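Beta-lactamase/D-alanine Carboxypeptidase (Yersinia pestis, PDB 3RJU) probably acts as a serine hydrolase on beta-lactams or on peptides ending in D-alanine. Local coordinates at residues T68-M72 against L167-L171; V81-L87 against P105-L111; L208-V212 against T328-L332. One frame throughout, in Å; residues are numbered along the deposited sequence.

Interaction 1. Residues T68-M72 against L167-L171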
# COMPACT_ATOMS: atom_id res chain seq x y z
N THR A 68 -1.97 -5.23 -4.74
CA THR A 68 -3.23 -5.90 -5.08
C THR A 68 -3.82 -5.27 -6.33
O THR A 68 -4.21 -5.97 -7.26
CB THR A 68 -4.23 -5.82 -3.93
OG1 THR A 68 -3.54 -6.16 -2.72
CG2 THR A 68 -5.40 -6.78 -4.16
N SER A 69 -3.88 -3.94 -6.36
CA SER A 69 -4.38 -3.27 -7.58
C SER A 69 -3.48 -3.51 -8.79
O SER A 69 -3.98 -3.64 -9.92
CB SER A 69 -4.61 -1.78 -7.32
OG SER A 69 -5.84 -1.63 -6.62
N GLU A 70 -2.17 -3.58 -8.57
CA GLU A 70 -1.24 -3.91 -9.65
C GLU A 70 -1.59 -5.26 -10.27
O GLU A 70 -1.67 -5.40 -11.50
CB GLU A 70 0.21 -3.95 -9.15
CG GLU A 70 1.18 -4.48 -10.23
CD GLU A 70 2.65 -4.37 -9.91
OE1 GLU A 70 2.96 -4.10 -8.76
OE2 GLU A 70 3.49 -4.59 -10.81
N ILE A 71 -1.78 -6.26 -9.43
CA ILE A 71 -2.17 -7.59 -9.89
C ILE A 71 -3.50 -7.56 -10.63
O ILE A 71 -3.64 -8.19 -11.69
CB ILE A 71 -2.15 -8.61 -8.73
CG1 ILE A 71 -0.70 -8.81 -8.27
CG2 ILE A 71 -2.79 -9.95 -9.15
CD1 ILE A 71 -0.56 -9.59 -6.98
N MSE A 72 -4.49 -6.84 -10.09
CA MSE A 72 -5.76 -6.71 -10.79
C MSE A 72 -5.56 -6.11 -12.19
O MSE A 72 -6.09 -6.61 -13.18
CB MSE A 72 -6.74 -5.85 -9.99
CG MSE A 72 -8.10 -5.70 -10.67
SE MSE A 72 -9.23 -4.42 -9.72
CE MSE A 72 -8.11 -2.83 -9.96
N LEU A 167 -10.88 -8.59 -2.66
CA LEU A 167 -10.32 -8.40 -3.99
C LEU A 167 -9.22 -9.43 -4.26
O LEU A 167 -9.19 -10.06 -5.33
CB LEU A 167 -9.77 -6.99 -4.15
CG LEU A 167 -9.10 -6.66 -5.49
CD1 LEU A 167 -10.03 -6.92 -6.68
CD2 LEU A 167 -8.61 -5.20 -5.48
N ALA A 168 -8.32 -9.61 -3.30
CA ALA A 168 -7.25 -10.60 -3.48
C ALA A 168 -7.85 -11.97 -3.68
O ALA A 168 -7.39 -12.72 -4.54
CB ALA A 168 -6.30 -10.61 -2.27
N ASP A 169 -8.89 -12.29 -2.90
CA ASP A 169 -9.57 -13.59 -3.03
C ASP A 169 -10.10 -13.77 -4.46
O ASP A 169 -10.00 -14.86 -5.07
CB ASP A 169 -10.75 -13.70 -2.07
CG ASP A 169 -10.35 -13.59 -0.59
OD1 ASP A 169 -9.16 -13.79 -0.23
OD2 ASP A 169 -11.25 -13.31 0.23
N ALA A 170 -10.71 -12.71 -4.99
CA ALA A 170 -11.32 -12.77 -6.31
C ALA A 170 -10.24 -12.96 -7.37
O ALA A 170 -10.41 -13.75 -8.31
CB ALA A 170 -12.11 -11.48 -6.58
N LEU A 171 -9.13 -12.24 -7.22
CA LEU A 171 -8.05 -12.32 -8.19
C LEU A 171 -7.44 -13.72 -8.21
O LEU A 171 -7.14 -14.27 -9.28
CB LEU A 171 -6.98 -11.28 -7.87
CG LEU A 171 -7.46 -9.83 -7.94
CD1 LEU A 171 -6.31 -8.88 -7.57
CD2 LEU A 171 -8.00 -9.49 -9.35

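Interaction 2. Residues V81-L87 against P105-L111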
# COMPACT_ATOMS: atom_id res chain seq x y z
N VAL A 81 -9.44 -11.01 -15.76
CA VAL A 81 -10.55 -10.31 -15.12
C VAL A 81 -10.84 -9.04 -15.89
O VAL A 81 -10.07 -8.66 -16.77
CB VAL A 81 -10.27 -9.91 -13.64
CG1 VAL A 81 -9.91 -11.13 -12.80
CG2 VAL A 81 -9.19 -8.81 -13.54
N LYS A 82 -11.96 -8.41 -15.56
CA LYS A 82 -12.24 -7.04 -15.96
C LYS A 82 -12.45 -6.23 -14.68
O LYS A 82 -13.02 -6.75 -13.71
CB LYS A 82 -13.52 -6.96 -16.80
CG LYS A 82 -13.43 -7.66 -18.14
CD LYS A 82 -14.77 -7.56 -18.83
CE LYS A 82 -14.73 -8.10 -20.25
NZ LYS A 82 -16.07 -7.93 -20.90
N LEU A 83 -12.00 -4.98 -14.68
CA LEU A 83 -12.22 -4.11 -13.53
C LEU A 83 -13.70 -4.00 -13.18
O LEU A 83 -14.07 -3.75 -12.03
CB LEU A 83 -11.66 -2.71 -13.76
CG LEU A 83 -10.23 -2.50 -13.25
CD1 LEU A 83 -9.26 -3.51 -13.83
CD2 LEU A 83 -9.80 -1.07 -13.53
N THR A 84 -14.55 -4.18 -14.19
CA THR A 84 -15.99 -4.05 -14.00
C THR A 84 -16.69 -5.36 -13.59
O THR A 84 -17.92 -5.39 -13.42
CB THR A 84 -16.64 -3.51 -15.26
OG1 THR A 84 -16.17 -4.27 -16.38
CG2 THR A 84 -16.27 -2.04 -15.47
N ASP A 85 -15.94 -6.44 -13.44
CA ASP A 85 -16.56 -7.71 -13.06
C ASP A 85 -17.18 -7.58 -11.69
O ASP A 85 -16.55 -7.07 -10.75
CB ASP A 85 -15.53 -8.83 -12.95
CG ASP A 85 -15.08 -9.36 -14.29
OD1 ASP A 85 -15.80 -9.14 -15.29
OD2 ASP A 85 -14.02 -10.01 -14.33
N PRO A 86 -18.41 -8.07 -11.54
CA PRO A 86 -18.98 -8.18 -10.19
C PRO A 86 -18.13 -9.10 -9.32
O PRO A 86 -17.63 -10.13 -9.81
CB PRO A 86 -20.33 -8.83 -10.45
CG PRO A 86 -20.68 -8.39 -11.85
CD PRO A 86 -19.38 -8.40 -12.60
N LEU A 87 -17.93 -8.74 -8.06
CA LEU A 87 -17.28 -9.65 -7.13
C LEU A 87 -17.95 -11.03 -7.16
O LEU A 87 -17.29 -12.06 -7.03
CB LEU A 87 -17.30 -9.09 -5.72
CG LEU A 87 -16.74 -9.99 -4.62
CD1 LEU A 87 -15.29 -10.31 -4.90
CD2 LEU A 87 -16.87 -9.31 -3.26
N PRO A 105 -24.34 -4.30 -8.57
CA PRO A 105 -23.45 -5.18 -7.80
C PRO A 105 -22.15 -4.50 -7.42
O PRO A 105 -21.74 -3.56 -8.10
CB PRO A 105 -23.15 -6.31 -8.79
CG PRO A 105 -23.25 -5.63 -10.14
CD PRO A 105 -24.41 -4.67 -10.00
N ILE A 106 -21.50 -4.98 -6.37
CA ILE A 106 -20.14 -4.56 -6.09
C ILE A 106 -19.23 -5.13 -7.17
O ILE A 106 -19.26 -6.33 -7.42
CB ILE A 106 -19.70 -5.08 -4.72
CG1 ILE A 106 -20.48 -4.37 -3.62
CG2 ILE A 106 -18.19 -4.90 -4.50
CD1 ILE A 106 -20.41 -5.06 -2.27
N ARG A 107 -18.42 -4.27 -7.80
CA ARG A 107 -17.49 -4.70 -8.83
C ARG A 107 -16.04 -4.58 -8.35
O ARG A 107 -15.78 -3.93 -7.32
CB ARG A 107 -17.69 -3.88 -10.11
CG ARG A 107 -19.11 -3.95 -10.61
CD ARG A 107 -19.35 -2.96 -11.75
NE ARG A 107 -20.76 -2.96 -12.13
CZ ARG A 107 -21.31 -3.76 -13.06
NH1 ARG A 107 -20.55 -4.62 -13.73
NH2 ARG A 107 -22.61 -3.67 -13.32
N LEU A 108 -15.11 -5.21 -9.05
CA LEU A 108 -13.72 -5.20 -8.59
C LEU A 108 -13.20 -3.76 -8.44
O LEU A 108 -12.54 -3.45 -7.45
CB LEU A 108 -12.79 -6.02 -9.49
CG LEU A 108 -13.18 -7.50 -9.68
CD1 LEU A 108 -12.12 -8.21 -10.51
CD2 LEU A 108 -13.43 -8.23 -8.35
N LEU A 109 -13.55 -2.90 -9.38
CA LEU A 109 -13.20 -1.48 -9.33
C LEU A 109 -13.62 -0.82 -8.01
O LEU A 109 -12.90 0.03 -7.47
CB LEU A 109 -13.83 -0.74 -10.52
CG LEU A 109 -13.71 0.78 -10.50
CD1 LEU A 109 -12.23 1.18 -10.54
CD2 LEU A 109 -14.47 1.39 -11.66
N HIS A 110 -14.80 -1.19 -7.52
CA HIS A 110 -15.30 -0.61 -6.27
C HIS A 110 -14.45 -1.07 -5.09
O HIS A 110 -14.17 -0.28 -4.18
CB HIS A 110 -16.77 -0.97 -6.02
CG HIS A 110 -17.70 -0.48 -7.09
ND1 HIS A 110 -18.51 -1.32 -7.81
CD2 HIS A 110 -17.93 0.78 -7.55
CE1 HIS A 110 -19.22 -0.60 -8.67
NE2 HIS A 110 -18.88 0.67 -8.54
N LEU A 111 -14.05 -2.34 -5.08
CA LEU A 111 -13.19 -2.81 -4.00
C LEU A 111 -11.88 -2.04 -4.02
O LEU A 111 -11.35 -1.66 -2.97
CB LEU A 111 -12.91 -4.31 -4.16
CG LEU A 111 -14.15 -5.22 -4.20
CD1 LEU A 111 -13.69 -6.65 -4.56
CD2 LEU A 111 -14.90 -5.21 -2.89

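Interaction 3. Residues L208-V212 against T328-L332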
# COMPACT_ATOMS: atom_id res chain seq x y z
N LEU A 208 13.35 -8.58 10.97
CA LEU A 208 12.20 -7.67 11.09
C LEU A 208 12.48 -6.62 12.16
O LEU A 208 12.87 -6.95 13.30
CB LEU A 208 10.92 -8.46 11.42
CG LEU A 208 9.63 -7.63 11.46
CD1 LEU A 208 9.26 -7.11 10.06
CD2 LEU A 208 8.48 -8.43 12.06
N MSE A 209 12.34 -5.35 11.78
CA MSE A 209 12.53 -4.25 12.71
C MSE A 209 11.40 -4.26 13.73
O MSE A 209 10.32 -4.80 13.46
CB MSE A 209 12.55 -2.91 11.95
CG MSE A 209 13.67 -2.83 10.89
SE MSE A 209 13.52 -1.17 9.88
CE MSE A 209 13.55 0.14 11.34
N ILE A 210 11.65 -3.66 14.89
CA ILE A 210 10.74 -3.70 16.02
C ILE A 210 10.54 -2.29 16.58
O ILE A 210 11.51 -1.57 16.82
CB ILE A 210 11.28 -4.61 17.14
CG1 ILE A 210 11.30 -6.07 16.66
CG2 ILE A 210 10.45 -4.47 18.40
CD1 ILE A 210 12.04 -7.04 17.59
N GLY A 211 9.29 -1.91 16.78
CA GLY A 211 8.97 -0.68 17.48
C GLY A 211 7.82 -0.93 18.45
O GLY A 211 7.49 -2.08 18.75
N VAL A 212 7.20 0.14 18.91
CA VAL A 212 6.07 0.03 19.82
C VAL A 212 4.87 -0.52 19.07
O VAL A 212 4.58 -0.09 17.95
CB VAL A 212 5.74 1.40 20.46
CG1 VAL A 212 4.45 1.33 21.28
CG2 VAL A 212 6.91 1.85 21.34
N THR A 328 9.62 2.59 12.29
CA THR A 328 9.05 1.88 13.42
C THR A 328 8.66 2.90 14.52
O THR A 328 9.44 3.79 14.88
CB THR A 328 10.02 0.83 13.97
OG1 THR A 328 11.33 1.41 14.02
CG2 THR A 328 10.06 -0.40 13.07
N ARG A 329 7.44 2.78 15.03
CA ARG A 329 6.88 3.78 15.95
C ARG A 329 7.53 3.76 17.33
O ARG A 329 7.85 2.71 17.86
CB ARG A 329 5.38 3.52 16.15
CG ARG A 329 4.52 3.69 14.89
CD ARG A 329 3.04 3.70 15.28
NE ARG A 329 2.72 4.91 16.04
CZ ARG A 329 2.51 4.95 17.36
NH1 ARG A 329 2.27 6.11 17.97
NH2 ARG A 329 2.55 3.84 18.09
N SER A 330 7.69 4.94 17.93
CA SER A 330 7.71 5.00 19.38
C SER A 330 6.31 5.41 19.85
O SER A 330 5.42 5.70 19.03
CB SER A 330 8.75 6.00 19.88
OG SER A 330 8.37 7.31 19.54
N GLN A 331 6.09 5.45 21.16
CA GLN A 331 4.77 5.80 21.67
C GLN A 331 4.26 7.15 21.13
O GLN A 331 3.07 7.29 20.83
CB GLN A 331 4.77 5.79 23.20
CG GLN A 331 3.43 6.16 23.82
CD GLN A 331 2.30 5.19 23.48
OE1 GLN A 331 2.52 3.99 23.23
NE2 GLN A 331 1.07 5.72 23.47
N LEU A 332 5.14 8.14 21.00
CA LEU A 332 4.71 9.49 20.62
C LEU A 332 4.56 9.69 19.10
O LEU A 332 4.10 10.74 18.65
CB LEU A 332 5.64 10.56 21.23
CG LEU A 332 7.13 10.53 20.87
CD1 LEU A 332 7.36 11.02 19.47
CD2 LEU A 332 7.89 11.42 21.87
O HOH W 1 13.06 -0.52 14.73
O HOH W 2 2.18 1.07 17.43

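Interaction 1. Residues T68-M72 against L167-L171
L171 pushes a methyl group against the backbone of helix 64-77: its CD1 lies 3.6 Å from T68 O and 3.7 Å from M72 N. Those two atoms are partners in an ordinary helical hydrogen bond, so the methyl rests beside an already satisfied turn. With CG of L171 beside its own backbone N (chi1 -62°), the isobutyl end straddles M72, CD2 sitting 3.8 Å from M72 CA while both methyls touch its CB. CD1 also touches the CG2 branch of I71. One turn earlier, the T68 and L167 side chains run alongside each other, pointing opposite ways. T68 CG2 meets L167 CD2 at 3.8 Å, and its hydroxyl is turned to other partners, bonding T64 O and G225 O.

The pair is a nearly parallel helix packing within the beta-lactamase-type fold, 64-77 against 162-175; the axes of segments 68-72 and 167-171 come within 10.2 Å and cross at 31°. The probable SxxK pattern, S62 to K65, runs into the start of helix 64-77, and the T68 side chain lies near its residues without touching them. L167 sends its second methyl, CD1, to the selenium of M72 at 4.0 Å; the two side chains cross at about a right angle. The selenomethionine bends at chi3 (62°), its end leading away from helix 162-175, and also touches A112 of helix 108-113 and L285.

Interaction 2. Residues V81-L87 against P105-L111
R107 lies along the backbone of T84 and D85 where two loops meet at the N-terminus of helix 108-113, with R107 at the N-cap position and carbonyls of the 81-87 loop accepting from the first helical amides. From CB, which packs 3.4 Å from D85 O, the arginine runs extended past T84: CG and then CD brush T84 O, the latter at 3.3 Å. At the tip, NH1 donates to that same oxygen over 2.8 Å, nearly in the guanidinium plane and in the plane of the carbonyl. P105 CG lies over one face of the guanidinium, offset toward its rim, while P86 CD approaches NH1 obliquely.

Beside the arginine, L108 N bonds D85 O at 2.9 Å, almost straight down the carbonyl bond, and L109 N bonds L83 O. These carbonyls are presented by the type I turn K82-D85, which D85 steadies from within by taking K82 N on OD2, an oxygen also bonded by Y90. P86 and R107 form a single antiparallel bridge, a non-hydrogen-bonded pair flanked by the L108 N to D85 O bond and by L87 N to I106 O (2.8 Å, N-H...O angle 163°), with P86 CA leaning on I106 O. L108, alongside, sends CD1 to V81 CB, and the L87 and L111 side chains cross at about a right angle, touching CD1 to CD1. On the helix side, H110 takes R107 N on its ring nitrogen ND1, 3.0 Å away and close to the ring plane.

Interaction 3. Residues L208-V212 against T328-L332
M209 rests on T328, where the loop closed by the disulfide C205-C217 runs beside the end of strand 321-328, in the antiparallel sheet of this alpha-beta fold. Over 209-212 and 328-331 the chains run 14° apart, heading almost the same way, yet the two segments share a single direct hydrogen bond. M209, a selenomethionine, meets the threonine twice: CB touches T328 CG2 at 3.7 Å, and the bend at chi3 (55°) folds CE back to T328 OG1 and CG2. Its side chain crosses that of T328 at about a right angle.

The CB of I210 points away from 328-332, and the residue contributes its carbonyl. A water donates to I210 O at 2.8 Å and accepts from T328 OG1, a hydroxyl that also takes the amide of G25. G211 comes next, its CA close against T328 CB and 3.6 Å from R329 O, so the chains draw together here without a side chain in between. Its amide meanwhile bonds S214 OG.

V212 makes the direct bond, N to R329 O, at 2.9 Å and nearly straight at hydrogen (170°). Its two methyls divide the work beyond that: CG2 lies near the amide of Q331, and CG1 is 3.8 Å from Q331 OE1. R329, bent at chi3, turns its guanidinium back, where NH1 serves Q331 O, from above that carbonyl's plane, and T333 O. The second terminal nitrogen, NH2, donates over 2.9 Å to a water that in turn donates to V212 O.

Interactions 1 and 2 are neighbours in the helical part of the molecule, their centres 10 Å apart and their atoms touching: L87 CD1 reaches A170, and L108 CB meets the selenium of M72. The loop after helix 64-77 leads through 81-87 and on to 105-107 and helix 108-113, all within the span between the two helices of interaction 1, so helices 64-77, 108-113 and 162-175 pack into one core. Interaction 3 comes later in the chain, 29 Å and 37 Å from interactions 1 and 2 between centres. On the opposite side of the chain's centre, it ties a loop to the C-terminal end of strand 321-328, an interior strand of the sheet.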